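Local coordinates for protein beta-fructofuranosidase (Bifidobacterium adolescentis, PDB 6NOB) that probably hydrolyses terminal beta-fructofuranosidic bonds of sucrose and related sugars, releasing fructose, at residues D430-G434 against D572-G576; R448-F454 against M472-L478; A530-L536 against L616-G622; I577-V583 against F595-T601. One frame throughout, in Å; residues are numbered along the deposited sequence.

Overall arrangement
Contact 2 pairs two strands of the family 32 catalytic propeller, contacts 3 and 4 belong to the C-terminal beta-sandwich, and contact 1 joins the two domains. Contact 1 touches contact 2 by a salt bridge, D430 OD2 to R476 NH1 at 3.1 Å, and contact 4 where S575 O lies 3.0 Å from T601 OG1, probably hydrogen-bonded. R476 also packs on F595 of contact 4. Contacts 3 and 4, centres about 15 Å apart, meet through M534 and V583 of opposing sheets. In contact 2 the W453 side chain, about 6 Å from a bound PEG, touches N130 and D131 of the WMNDPN sequence of the family's active site, so this contact probably borders the substrate pocket.

Contact 1: residues D430-G434 against D572-G576; sequences DFGTG and DFDSG
F431 lays its ring against the backbone of S575, with F573 a near-equal partner in the contact. Its CB comes first, 3.2 Å from D574 O. A chi1 of 70° puts CG between the backbone N and the carbonyl carbon and carries the ring over to S575, where one face receives S575 CA; this CH-pi contact measures 3.6 Å from CA to the ring centroid and lies 15° off the normal. Along one flank CD1 approaches F573 O at 3.3 Å, and CE1 follows the same oxygen. CD2 passes S575 CA, while at the far end CE2 and CZ both meet S575 CB at 3.9 Å. A flat ring suits this place because it can press on the backbone itself, and the small serine leaves room for it. F573 returns the contact: F431 O lies at the edge of its ring, and CE1 touches T433 CG2 at 3.6 Å. No hydrogen bond crosses directly between 430-434 and 572-576, but R401 links them by donating to both F431 O and D574 O. Each segment is shaped by its own Asx turn, G432 N to D430 OD1 (3.0 Å) and G576 N to D574 OD1 (2.9 Å). Exchanging F431 for an alanine would probably leave S575 CA without the aromatic face and the space between it and L561 poorly filled. Residues 430-434 link propeller strands 418-428 and 435-442, whereas the short, weakly bonded strand 573-574 lies at the edge of a sandwich sheet, beside 558-564; the F431 ring touches L561 of strand 558-564 and T601 of strand 601-606, one from each sandwich sheet.

Contact 2: residues R448-F454 against M472-L478; sequences RIVFGWF and MSLPREL
With CG anti to the carbonyl carbon (chi1 -83°), F451 sets its ring alongside P475, CZ lying 3.5 Å from P475 CB. P475 CA stands over one face of this ring, toward its rim, and S473 O lies at the edge. S473 in turn has OG between its backbone N and carbonyl carbon (chi1 73°), which aims the hydroxyl at G452 N (3.0 Å), while S473 N donates to G452 O at 2.7 Å. The hydroxyl thus takes the place of a backbone acceptor where the strand register slips by one residue, and a water joins OG to V450 O. Beyond the slip, V450 and R476 form a regular antiparallel hydrogen-bonded pair, and V450 CG1 meets L478 CD2 at 3.7 Å, the two side chains crossing at about a right angle. The R476 guanidinium is held by E593 and D430. Putting an alanine at F451 would probably leave P475 without its flat neighbour and open a gap beside W171. Strand 468-481 also pairs, in parallel, with 127-138, whose N130 and D131 touch W453; this is consistent with the closure of the five-bladed propeller of family 32.

Contact 3: residues A530-L536 against L616-G622; sequences ADAIMVL and LRIASSG
I533 with A619 and V535 with R617 form the two hydrogen-bonded pairs of this regular antiparallel contact. Each pair is joined by two backbone bonds, among them I533 N to A619 O at 2.9 Å. The bonding runs on past the strand ends, where D531 O accepts from S621 N at 2.8 Å and, weakly, from the S621 hydroxyl. CA-H...O contacts fill in between, the shortest from M534 CA to R617 O at 3.1 Å.

The apolar contacts separate by face. On one, M534 and I618 lie side by side with CG and CG1 4.0 Å apart, and M534 CE reaches L616 CD1. Farther along this face, A532 CB meets S620 CB at 3.8 Å; these small residues suit a pair whose CA atoms are only 4.0 Å apart. On the other face I533 CG2 touches A619 CB, and V535 CB rests on R617 CB (3.7 Å). A bend at chi3 (-75°) helps to turn the R617 guanidinium away from V535 toward its salt-bridge partners D507, D510 and E615.

An ST turn ends the second segment, with G622 N donating to S620 OG. Glycine fits there, since a CB would crowd A530 CB.

In the seven-stranded sandwich sheet, 532-540 runs between 614-620 and 547-555, while 510-515 flanks 614-620 on its other side. M534, L616 and I618 face strand 519-526 of the opposing sheet.

Contact 4: residues I577-V583 against F595-T601; sequences ITDVRQV and FLNGGQT
V583 and L596 make the single beta bridge, an antiparallel non-hydrogen-bonded pair, and the backbone bond from N597 N to Q582 O at 2.9 Å lies just beyond it, where N597 turns left-handed (phi 53°). N597 CG stands anti to its carbonyl carbon (chi1 -77°), which swings the polar amide back toward 579-582. OD1 takes R581 N at 2.9 Å, in the carbonyl plane and nearly straight, and Q582 N more weakly. ND2 gives to D579 O (3.1 Å) and to Q600 OE1 (2.8 Å), both lying in the amide plane, which fixes its rotation. Asparagine fits: it offers its acceptor and one N-H to the backbone of 579-582 and the other N-H to Q600, and tolerates the left-handed turn. Q600 NE2 reaches T578 O through a water.

The rest is largely apolar. I577 CD1 touches T601 CG2 at 3.7 Å and lies against the amide end of Q600. L596 uses both branches: CD1 meets V580 CG2 at 3.9 Å, and CD2 meets V583 CG2 at 3.8 Å. R581 turns its guanidinium back to V580 O and has D529 and, weakly, D579 as salt-bridge partners.

Strands 582-588 and 591-596 form a hairpin in the six-stranded sandwich sheet, with 519-526 beyond the first and 601-606 beyond the second. G598 and G599, both with positive phi, help to turn the chain into 601-606, and the F595 ring packs on P489 of propeller strand 484-489.

Contact 1: residues D430-G434 against D572-G576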
loop_
_atom_site.group_PDB
_atom_site.type_symbol
_atom_site.label_atom_id
_atom_site.label_comp_id
_atom_site.label_asym_id
_atom_site.label_seq_id
_atom_site.Cartn_x
_atom_site.Cartn_y
_atom_site.Cartn_z
ATOM N N ASP A 430 -4.361 12.446 -3.424
ATOM C CA ASP A 430 -3.211 12.930 -2.667
ATOM C C ASP A 430 -2.376 13.814 -3.578
ATOM O O ASP A 430 -1.906 13.351 -4.622
ATOM C CB ASP A 430 -2.383 11.759 -2.133
ATOM C CG ASP A 430 -1.396 12.181 -1.066
ATOM O OD1 ASP A 430 -0.412 12.874 -1.402
ATOM O OD2 ASP A 430 -1.609 11.817 0.111
ATOM N N PHE A 431 -2.185 15.075 -3.190
ATOM C CA PHE A 431 -1.510 16.035 -4.054
ATOM C C PHE A 431 0.007 16.020 -3.896
ATOM O O PHE A 431 0.685 16.880 -4.468
ATOM C CB PHE A 431 -2.074 17.450 -3.833
ATOM C CG PHE A 431 -1.716 18.081 -2.507
ATOM C CD1 PHE A 431 -0.512 18.755 -2.339
ATOM C CD2 PHE A 431 -2.614 18.058 -1.450
ATOM C CE1 PHE A 431 -0.193 19.352 -1.128
ATOM C CE2 PHE A 431 -2.305 18.658 -0.237
ATOM C CZ PHE A 431 -1.093 19.305 -0.075
ATOM N N GLY A 432 0.555 15.061 -3.153
ATOM C CA GLY A 432 1.993 14.876 -3.105
ATOM C C GLY A 432 2.472 13.942 -4.200
ATOM O O GLY A 432 2.045 14.063 -5.352
ATOM N N THR A 433 3.352 13.003 -3.861
ATOM C CA THR A 433 3.775 11.985 -4.813
ATOM C C THR A 433 4.143 10.710 -4.067
ATOM O O THR A 433 4.666 10.752 -2.951
ATOM C CB THR A 433 4.956 12.454 -5.673
ATOM O OG1 THR A 433 5.239 11.462 -6.669
ATOM C CG2 THR A 433 6.197 12.689 -4.823
ATOM N N GLY A 434 3.853 9.571 -4.697
ATOM C CA GLY A 434 4.209 8.286 -4.143
ATOM C C GLY A 434 3.144 7.633 -3.291
ATOM O O GLY A 434 3.333 6.486 -2.864
ATOM N N ASP A 572 5.383 20.421 -9.091
ATOM C CA ASP A 572 4.462 21.392 -8.502
ATOM C C ASP A 572 3.413 20.636 -7.690
ATOM O O ASP A 572 2.414 20.164 -8.232
ATOM C CB ASP A 572 3.823 22.234 -9.601
ATOM C CG ASP A 572 2.898 23.313 -9.064
ATOM O OD1 ASP A 572 2.887 23.545 -7.839
ATOM O OD2 ASP A 572 2.179 23.933 -9.880
ATOM N N PHE A 573 3.626 20.530 -6.378
ATOM C CA PHE A 573 2.698 19.803 -5.509
ATOM C C PHE A 573 1.522 20.699 -5.111
ATOM O O PHE A 573 1.265 20.964 -3.939
ATOM C CB PHE A 573 3.429 19.262 -4.287
ATOM C CG PHE A 573 4.528 18.298 -4.623
ATOM C CD1 PHE A 573 4.237 17.016 -5.068
ATOM C CD2 PHE A 573 5.853 18.672 -4.498
ATOM C CE1 PHE A 573 5.253 16.126 -5.380
ATOM C CE2 PHE A 573 6.872 17.791 -4.806
ATOM C CZ PHE A 573 6.572 16.516 -5.248
ATOM N N ASP A 574 0.803 21.162 -6.133
ATOM C CA ASP A 574 -0.359 22.020 -5.932
ATOM C C ASP A 574 -1.440 21.283 -5.150
ATOM O O ASP A 574 -1.864 20.189 -5.534
ATOM C CB ASP A 574 -0.899 22.474 -7.290
ATOM C CG ASP A 574 -1.908 23.607 -7.183
ATOM O OD1 ASP A 574 -2.557 23.753 -6.127
ATOM O OD2 ASP A 574 -2.056 24.353 -8.173
ATOM N N SER A 575 -1.898 21.897 -4.053
ATOM C CA SER A 575 -2.928 21.264 -3.232
ATOM C C SER A 575 -4.243 21.120 -3.985
ATOM O O SER A 575 -5.050 20.242 -3.659
ATOM C CB SER A 575 -3.141 22.057 -1.940
ATOM O OG SER A 575 -3.973 23.184 -2.156
ATOM N N GLY A 576 -4.481 21.967 -4.985
ATOM C CA GLY A 576 -5.677 21.870 -5.793
ATOM C C GLY A 576 -6.913 22.516 -5.209
ATOM O O GLY A 576 -8.007 22.328 -5.754
#

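Contact 2: residues R448-F454 against M472-L478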
loop_
_atom_site.group_PDB
_atom_site.type_symbol
_atom_site.label_atom_id
_atom_site.label_comp_id
_atom_site.label_asym_id
_atom_site.label_seq_id
_atom_site.Cartn_x
_atom_site.Cartn_y
_atom_site.Cartn_z
ATOM N N ARG A 448 -15.723 3.925 6.044
ATOM C CA ARG A 448 -14.934 3.645 4.849
ATOM C C ARG A 448 -13.494 4.074 5.119
ATOM O O ARG A 448 -13.216 5.266 5.291
ATOM C CB ARG A 448 -15.518 4.367 3.637
ATOM C CG ARG A 448 -14.690 4.244 2.364
ATOM C CD ARG A 448 -14.482 2.792 1.956
ATOM N NE ARG A 448 -15.737 2.062 1.788
ATOM C CZ ARG A 448 -15.825 0.834 1.284
ATOM N NH1 ARG A 448 -17.006 0.238 1.167
ATOM N NH2 ARG A 448 -14.729 0.195 0.901
ATOM N N ILE A 449 -12.583 3.104 5.161
ATOM C CA ILE A 449 -11.193 3.326 5.544
ATOM C C ILE A 449 -10.294 2.880 4.401
ATOM O O ILE A 449 -10.492 1.797 3.840
ATOM C CB ILE A 449 -10.843 2.571 6.839
ATOM C CG1 ILE A 449 -11.831 2.943 7.947
ATOM C CG2 ILE A 449 -9.411 2.866 7.258
ATOM C CD1 ILE A 449 -11.810 2.002 9.131
ATOM N N VAL A 450 -9.299 3.702 4.071
ATOM C CA VAL A 450 -8.401 3.445 2.951
ATOM C C VAL A 450 -6.959 3.433 3.447
ATOM O O VAL A 450 -6.568 4.253 4.285
ATOM C CB VAL A 450 -8.590 4.490 1.827
ATOM C CG1 VAL A 450 -8.417 5.904 2.363
ATOM C CG2 VAL A 450 -7.636 4.223 0.662
ATOM N N PHE A 451 -6.177 2.482 2.937
ATOM C CA PHE A 451 -4.734 2.435 3.112
ATOM C C PHE A 451 -4.043 2.676 1.775
ATOM O O PHE A 451 -4.570 2.332 0.714
ATOM C CB PHE A 451 -4.274 1.081 3.658
ATOM C CG PHE A 451 -4.395 0.944 5.144
ATOM C CD1 PHE A 451 -3.412 1.443 5.981
ATOM C CD2 PHE A 451 -5.479 0.288 5.704
ATOM C CE1 PHE A 451 -3.517 1.306 7.354
ATOM C CE2 PHE A 451 -5.588 0.145 7.075
ATOM C CZ PHE A 451 -4.606 0.654 7.901
ATOM N N GLY A 452 -2.846 3.255 1.841
ATOM C CA GLY A 452 -2.019 3.417 0.664
ATOM C C GLY A 452 -0.586 3.018 0.960
ATOM O O GLY A 452 -0.164 2.953 2.116
ATOM N N TRP A 453 0.153 2.741 -0.108
ATOM C CA TRP A 453 1.563 2.383 -0.022
ATOM C C TRP A 453 2.398 3.554 -0.514
ATOM O O TRP A 453 2.123 4.112 -1.583
ATOM C CB TRP A 453 1.865 1.127 -0.847
ATOM C CG TRP A 453 3.318 0.962 -1.249
ATOM C CD1 TRP A 453 4.404 0.950 -0.422
ATOM C CD2 TRP A 453 3.826 0.765 -2.578
ATOM N NE1 TRP A 453 5.554 0.767 -1.152
ATOM C CE2 TRP A 453 5.227 0.652 -2.478
ATOM C CE3 TRP A 453 3.232 0.677 -3.841
ATOM C CZ2 TRP A 453 6.043 0.453 -3.590
ATOM C CZ3 TRP A 453 4.043 0.486 -4.945
ATOM C CH2 TRP A 453 5.433 0.372 -4.813
ATOM N N PHE A 454 3.407 3.930 0.266
ATOM C CA PHE A 454 4.309 5.018 -0.110
ATOM C C PHE A 454 5.462 4.432 -0.914
ATOM O O PHE A 454 6.398 3.853 -0.355
ATOM C CB PHE A 454 4.801 5.764 1.124
ATOM C CG PHE A 454 3.824 6.776 1.638
ATOM C CD1 PHE A 454 3.395 7.812 0.825
ATOM C CD2 PHE A 454 3.321 6.686 2.928
ATOM C CE1 PHE A 454 2.488 8.745 1.289
ATOM C CE2 PHE A 454 2.413 7.616 3.398
ATOM C CZ PHE A 454 1.997 8.648 2.577
ATOM N N MET A 472 3.228 1.814 4.746
ATOM C CA MET A 472 1.841 2.159 4.487
ATOM C C MET A 472 1.540 3.545 5.038
ATOM O O MET A 472 2.177 4.013 5.985
ATOM C CB MET A 472 0.889 1.134 5.105
ATOM C CG MET A 472 1.149 -0.290 4.652
ATOM S SD MET A 472 0.822 -0.517 2.893
ATOM C CE MET A 472 1.023 -2.285 2.763
ATOM N N SER A 473 0.567 4.200 4.416
ATOM C CA SER A 473 0.051 5.456 4.923
ATOM C C SER A 473 -0.615 5.243 6.284
ATOM O O SER A 473 -0.848 4.115 6.729
ATOM C CB SER A 473 -0.938 6.048 3.920
ATOM O OG SER A 473 -2.157 5.321 3.926
ATOM N N LEU A 474 -0.895 6.349 6.965
ATOM C CA LEU A 474 -1.770 6.206 8.117
ATOM C C LEU A 474 -3.212 6.057 7.633
ATOM O O LEU A 474 -3.608 6.712 6.665
ATOM C CB LEU A 474 -1.638 7.409 9.051
ATOM C CG LEU A 474 -0.307 7.527 9.803
ATOM C CD1 LEU A 474 -0.182 8.874 10.504
ATOM C CD2 LEU A 474 -0.144 6.387 10.803
ATOM N N PRO A 475 -4.004 5.187 8.260
ATOM C CA PRO A 475 -5.347 4.896 7.731
ATOM C C PRO A 475 -6.227 6.137 7.704
ATOM O O PRO A 475 -6.333 6.871 8.690
ATOM C CB PRO A 475 -5.890 3.834 8.695
ATOM C CG PRO A 475 -5.043 3.944 9.926
ATOM C CD PRO A 475 -3.692 4.393 9.460
ATOM N N ARG A 476 -6.859 6.370 6.555
ATOM C CA ARG A 476 -7.695 7.542 6.338
ATOM C C ARG A 476 -9.161 7.142 6.221
ATOM O O ARG A 476 -9.494 6.131 5.593
ATOM C CB ARG A 476 -7.258 8.297 5.081
ATOM C CG ARG A 476 -5.848 8.847 5.163
ATOM C CD ARG A 476 -5.382 9.412 3.832
ATOM N NE ARG A 476 -3.944 9.672 3.839
ATOM C CZ ARG A 476 -3.269 10.182 2.814
ATOM N NH1 ARG A 476 -3.903 10.496 1.693
ATOM N NH2 ARG A 476 -1.962 10.382 2.910
ATOM N N GLU A 477 -10.031 7.939 6.835
ATOM C CA GLU A 477 -11.468 7.771 6.692
ATOM C C GLU A 477 -11.955 8.612 5.520
ATOM O O GLU A 477 -11.492 9.737 5.314
ATOM C CB GLU A 477 -12.195 8.180 7.977
ATOM C CG GLU A 477 -13.705 7.961 7.943
ATOM C CD GLU A 477 -14.399 8.446 9.204
ATOM O OE1 GLU A 477 -13.706 8.659 10.223
ATOM O OE2 GLU A 477 -15.638 8.615 9.174
ATOM N N LEU A 478 -12.895 8.062 4.756
ATOM C CA LEU A 478 -13.390 8.698 3.544
ATOM C C LEU A 478 -14.831 9.157 3.722
ATOM O O LEU A 478 -15.658 8.443 4.296
ATOM C CB LEU A 478 -13.300 7.745 2.350
ATOM C CG LEU A 478 -11.894 7.282 1.970
ATOM C CD1 LEU A 478 -11.934 6.443 0.701
ATOM C CD2 LEU A 478 -10.971 8.477 1.801
HETATM O O HOH W 1 -16.756 6.539 6.280
HETATM O O HOH W 2 -4.544 6.216 3.439
#

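Contact 3: residues A530-L536 against L616-G622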
loop_
_atom_site.group_PDB
_atom_site.type_symbol
_atom_site.label_atom_id
_atom_site.label_comp_id
_atom_site.label_asym_id
_atom_site.label_seq_id
_atom_site.Cartn_x
_atom_site.Cartn_y
_atom_site.Cartn_z
ATOM N N ALA A 530 -3.373 35.008 2.941
ATOM C CA ALA A 530 -2.119 35.683 2.651
ATOM C C ALA A 530 -0.994 34.674 2.433
ATOM O O ALA A 530 -1.101 33.491 2.769
ATOM C CB ALA A 530 -1.757 36.642 3.783
ATOM N N ASP A 531 0.104 35.166 1.856
ATOM C CA ASP A 531 1.282 34.337 1.642
ATOM C C ASP A 531 1.808 33.811 2.971
ATOM O O ASP A 531 1.845 34.531 3.973
ATOM C CB ASP A 531 2.372 35.138 0.930
ATOM C CG ASP A 531 2.110 35.290 -0.556
ATOM O OD1 ASP A 531 1.040 34.846 -1.020
ATOM O OD2 ASP A 531 2.973 35.859 -1.259
ATOM N N ALA A 532 2.215 32.544 2.979
ATOM C CA ALA A 532 2.679 31.910 4.202
ATOM C C ALA A 532 3.643 30.786 3.857
ATOM O O ALA A 532 3.647 30.265 2.738
ATOM C CB ALA A 532 1.509 31.372 5.035
ATOM N N ILE A 533 4.456 30.411 4.842
ATOM C CA ILE A 533 5.465 29.372 4.676
ATOM C C ILE A 533 5.559 28.566 5.966
ATOM O O ILE A 533 5.556 29.126 7.067
ATOM C CB ILE A 533 6.836 29.973 4.294
ATOM C CG1 ILE A 533 7.894 28.876 4.177
ATOM C CG2 ILE A 533 7.263 31.038 5.295
ATOM C CD1 ILE A 533 8.912 29.140 3.092
ATOM N N MET A 534 5.629 27.242 5.825
ATOM C CA MET A 534 5.786 26.330 6.953
ATOM C C MET A 534 6.950 25.394 6.655
ATOM O O MET A 534 6.841 24.521 5.788
ATOM C CB MET A 534 4.502 25.539 7.215
ATOM C CG MET A 534 3.411 26.331 7.926
ATOM S SD MET A 534 1.844 25.440 8.041
ATOM C CE MET A 534 2.270 24.132 9.190
ATOM N N VAL A 535 8.063 25.580 7.362
ATOM C CA VAL A 535 9.208 24.680 7.259
ATOM C C VAL A 535 8.895 23.436 8.086
ATOM O O VAL A 535 8.832 23.498 9.315
ATOM C CB VAL A 535 10.499 25.353 7.736
ATOM C CG1 VAL A 535 11.656 24.365 7.717
ATOM C CG2 VAL A 535 10.810 26.576 6.885
ATOM N N LEU A 536 8.692 22.305 7.412
ATOM C CA LEU A 536 8.285 21.086 8.099
ATOM C C LEU A 536 9.472 20.229 8.526
ATOM O O LEU A 536 9.449 19.641 9.613
ATOM C CB LEU A 536 7.348 20.269 7.206
ATOM C CG LEU A 536 6.192 21.025 6.545
ATOM C CD1 LEU A 536 5.354 20.084 5.690
ATOM C CD2 LEU A 536 5.325 21.718 7.589
ATOM N N LEU A 616 9.724 22.704 13.513
ATOM C CA LEU A 616 8.631 23.247 12.719
ATOM C C LEU A 616 8.676 24.765 12.798
ATOM O O LEU A 616 8.756 25.330 13.893
ATOM C CB LEU A 616 7.280 22.731 13.218
ATOM C CG LEU A 616 6.043 23.440 12.669
ATOM C CD1 LEU A 616 5.881 23.166 11.179
ATOM C CD2 LEU A 616 4.801 23.019 13.437
ATOM N N ARG A 617 8.625 25.421 11.641
ATOM C CA ARG A 617 8.736 26.871 11.557
ATOM C C ARG A 617 7.550 27.403 10.769
ATOM O O ARG A 617 7.260 26.911 9.674
ATOM C CB ARG A 617 10.059 27.280 10.899
ATOM C CG ARG A 617 10.411 28.749 11.033
ATOM C CD ARG A 617 11.883 28.988 10.718
ATOM N NE ARG A 617 12.757 28.539 11.799
ATOM C CZ ARG A 617 13.287 29.344 12.715
ATOM N NH1 ARG A 617 13.034 30.647 12.684
ATOM N NH2 ARG A 617 14.071 28.848 13.664
ATOM N N ILE A 618 6.862 28.398 11.328
ATOM C CA ILE A 618 5.622 28.915 10.762
ATOM C C ILE A 618 5.720 30.430 10.660
ATOM O O ILE A 618 6.096 31.099 11.629
ATOM C CB ILE A 618 4.396 28.513 11.606
ATOM C CG1 ILE A 618 4.332 26.995 11.768
ATOM C CG2 ILE A 618 3.113 29.037 10.977
ATOM C CD1 ILE A 618 3.473 26.550 12.923
ATOM N N ALA A 619 5.378 30.964 9.490
ATOM C CA ALA A 619 5.350 32.399 9.265
ATOM C C ALA A 619 4.285 32.706 8.225
ATOM O O ALA A 619 4.048 31.915 7.307
ATOM C CB ALA A 619 6.710 32.932 8.804
ATOM N N SER A 620 3.651 33.867 8.375
ATOM C CA SER A 620 2.590 34.290 7.474
ATOM C C SER A 620 2.616 35.805 7.335
ATOM O O SER A 620 2.875 36.522 8.305
ATOM C CB SER A 620 1.216 33.827 7.977
ATOM O OG SER A 620 0.166 34.369 7.194
ATOM N N SER A 621 2.368 36.279 6.110
ATOM C CA SER A 621 2.144 37.700 5.874
ATOM C C SER A 621 0.806 38.157 6.439
ATOM O O SER A 621 0.604 39.363 6.633
ATOM C CB SER A 621 2.192 38.010 4.377
ATOM O OG SER A 621 3.345 37.468 3.756
ATOM N N GLY A 622 -0.109 37.228 6.680
ATOM C CA GLY A 622 -1.367 37.472 7.363
ATOM C C GLY A 622 -1.270 37.142 8.837
ATOM O O GLY A 622 -0.220 37.317 9.467
#

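Contact 4: residues I577-V583 against F595-T601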
loop_
_atom_site.group_PDB
_atom_site.type_symbol
_atom_site.label_atom_id
_atom_site.label_comp_id
_atom_site.label_asym_id
_atom_site.label_seq_id
_atom_site.Cartn_x
_atom_site.Cartn_y
_atom_site.Cartn_z
ATOM N N ILE A 577 -6.786 23.265 -4.116
ATOM C CA ILE A 577 -7.917 23.959 -3.519
ATOM C C ILE A 577 -7.510 25.391 -3.201
ATOM O O ILE A 577 -6.327 25.723 -3.095
ATOM C CB ILE A 577 -8.442 23.263 -2.243
ATOM C CG1 ILE A 577 -7.446 23.428 -1.095
ATOM C CG2 ILE A 577 -8.734 21.791 -2.506
ATOM C CD1 ILE A 577 -8.003 23.024 0.249
ATOM N N THR A 578 -8.518 26.240 -3.052
ATOM C CA THR A 578 -8.329 27.616 -2.629
ATOM C C THR A 578 -8.765 27.776 -1.177
ATOM O O THR A 578 -9.432 26.912 -0.599
ATOM C CB THR A 578 -9.119 28.576 -3.522
ATOM O OG1 THR A 578 -10.472 28.117 -3.639
ATOM C CG2 THR A 578 -8.499 28.647 -4.908
ATOM N N ASP A 579 -8.369 28.903 -0.588
ATOM C CA ASP A 579 -8.831 29.319 0.736
ATOM C C ASP A 579 -8.514 28.266 1.802
ATOM O O ASP A 579 -9.392 27.771 2.513
ATOM C CB ASP A 579 -10.327 29.645 0.705
ATOM C CG ASP A 579 -10.649 30.805 -0.217
ATOM O OD1 ASP A 579 -10.096 31.906 -0.002
ATOM O OD2 ASP A 579 -11.453 30.614 -1.155
ATOM N N VAL A 580 -7.228 27.929 1.901
ATOM C CA VAL A 580 -6.768 27.049 2.968
ATOM C C VAL A 580 -6.757 27.824 4.279
ATOM O O VAL A 580 -6.176 28.913 4.369
ATOM C CB VAL A 580 -5.376 26.485 2.644
ATOM C CG1 VAL A 580 -4.864 25.643 3.802
ATOM C CG2 VAL A 580 -5.414 25.669 1.358
ATOM N N ARG A 581 -7.407 27.271 5.301
ATOM C CA ARG A 581 -7.465 27.939 6.596
ATOM C C ARG A 581 -6.969 27.030 7.712
ATOM O O ARG A 581 -6.459 27.512 8.729
ATOM C CB ARG A 581 -8.888 28.415 6.892
ATOM C CG ARG A 581 -9.396 29.475 5.933
ATOM C CD ARG A 581 -8.567 30.746 6.017
ATOM N NE ARG A 581 -9.045 31.757 5.078
ATOM C CZ ARG A 581 -8.636 31.862 3.819
ATOM N NH1 ARG A 581 -9.130 32.811 3.035
ATOM N NH2 ARG A 581 -7.729 31.022 3.339
ATOM N N GLN A 582 -7.118 25.719 7.543
ATOM C CA GLN A 582 -6.611 24.746 8.501
ATOM C C GLN A 582 -5.548 23.888 7.833
ATOM O O GLN A 582 -5.779 23.335 6.752
ATOM C CB GLN A 582 -7.728 23.857 9.053
ATOM C CG GLN A 582 -7.247 22.905 10.139
ATOM C CD GLN A 582 -8.364 22.084 10.750
ATOM O OE1 GLN A 582 -9.460 21.985 10.195
ATOM N NE2 GLN A 582 -8.090 21.484 11.903
ATOM N N VAL A 583 -4.390 23.781 8.477
ATOM C CA VAL A 583 -3.304 22.918 8.029
ATOM C C VAL A 583 -3.008 21.926 9.145
ATOM O O VAL A 583 -2.640 22.326 10.257
ATOM C CB VAL A 583 -2.045 23.719 7.663
ATOM C CG1 VAL A 583 -0.911 22.771 7.308
ATOM C CG2 VAL A 583 -2.334 24.668 6.512
ATOM N N PHE A 595 -3.053 17.411 5.759
ATOM C CA PHE A 595 -4.487 17.487 5.519
ATOM C C PHE A 595 -4.938 18.933 5.663
ATOM O O PHE A 595 -4.659 19.577 6.680
ATOM C CB PHE A 595 -5.246 16.566 6.480
ATOM C CG PHE A 595 -4.825 15.130 6.372
ATOM C CD1 PHE A 595 -3.773 14.642 7.130
ATOM C CD2 PHE A 595 -5.456 14.278 5.479
ATOM C CE1 PHE A 595 -3.370 13.327 7.013
ATOM C CE2 PHE A 595 -5.059 12.961 5.360
ATOM C CZ PHE A 595 -4.015 12.483 6.129
ATOM N N LEU A 596 -5.621 19.444 4.643
ATOM C CA LEU A 596 -6.033 20.838 4.590
ATOM C C LEU A 596 -7.546 20.948 4.704
ATOM O O LEU A 596 -8.282 20.124 4.150
ATOM C CB LEU A 596 -5.560 21.497 3.291
ATOM C CG LEU A 596 -4.068 21.365 2.982
ATOM C CD1 LEU A 596 -3.707 22.163 1.743
ATOM C CD2 LEU A 596 -3.240 21.821 4.169
ATOM N N ASN A 597 -8.000 21.972 5.428
ATOM C CA ASN A 597 -9.425 22.261 5.591
ATOM C C ASN A 597 -10.192 21.033 6.079
ATOM O O ASN A 597 -11.298 20.740 5.620
ATOM C CB ASN A 597 -10.024 22.798 4.290
ATOM C CG ASN A 597 -9.668 24.251 4.043
ATOM O OD1 ASN A 597 -8.925 24.859 4.812
ATOM N ND2 ASN A 597 -10.201 24.816 2.965
ATOM N N GLY A 598 -9.593 20.305 7.020
ATOM C CA GLY A 598 -10.242 19.135 7.579
ATOM C C GLY A 598 -10.361 17.962 6.636
ATOM O O GLY A 598 -11.227 17.106 6.834
ATOM N N GLY A 599 -9.520 17.898 5.610
ATOM C CA GLY A 599 -9.557 16.811 4.660
ATOM C C GLY A 599 -10.105 17.156 3.297
ATOM O O GLY A 599 -10.334 16.241 2.496
ATOM N N GLN A 600 -10.345 18.438 3.014
ATOM C CA GLN A 600 -10.751 18.839 1.672
ATOM C C GLN A 600 -9.744 18.358 0.638
ATOM O O GLN A 600 -10.119 17.930 -0.461
ATOM C CB GLN A 600 -10.914 20.357 1.614
ATOM C CG GLN A 600 -11.525 20.881 0.333
ATOM C CD GLN A 600 -11.706 22.385 0.364
ATOM O OE1 GLN A 600 -11.655 23.007 1.428
ATOM N NE2 GLN A 600 -11.910 22.981 -0.805
ATOM N N THR A 601 -8.460 18.404 0.981
ATOM C CA THR A 601 -7.409 17.804 0.179
ATOM C C THR A 601 -6.341 17.260 1.117
ATOM O O THR A 601 -6.156 17.761 2.232
ATOM C CB THR A 601 -6.808 18.813 -0.814
ATOM O OG1 THR A 601 -5.918 18.137 -1.710
ATOM C CG2 THR A 601 -6.054 19.907 -0.080
HETATM O O HOH W 3 -11.882 26.017 -0.560
#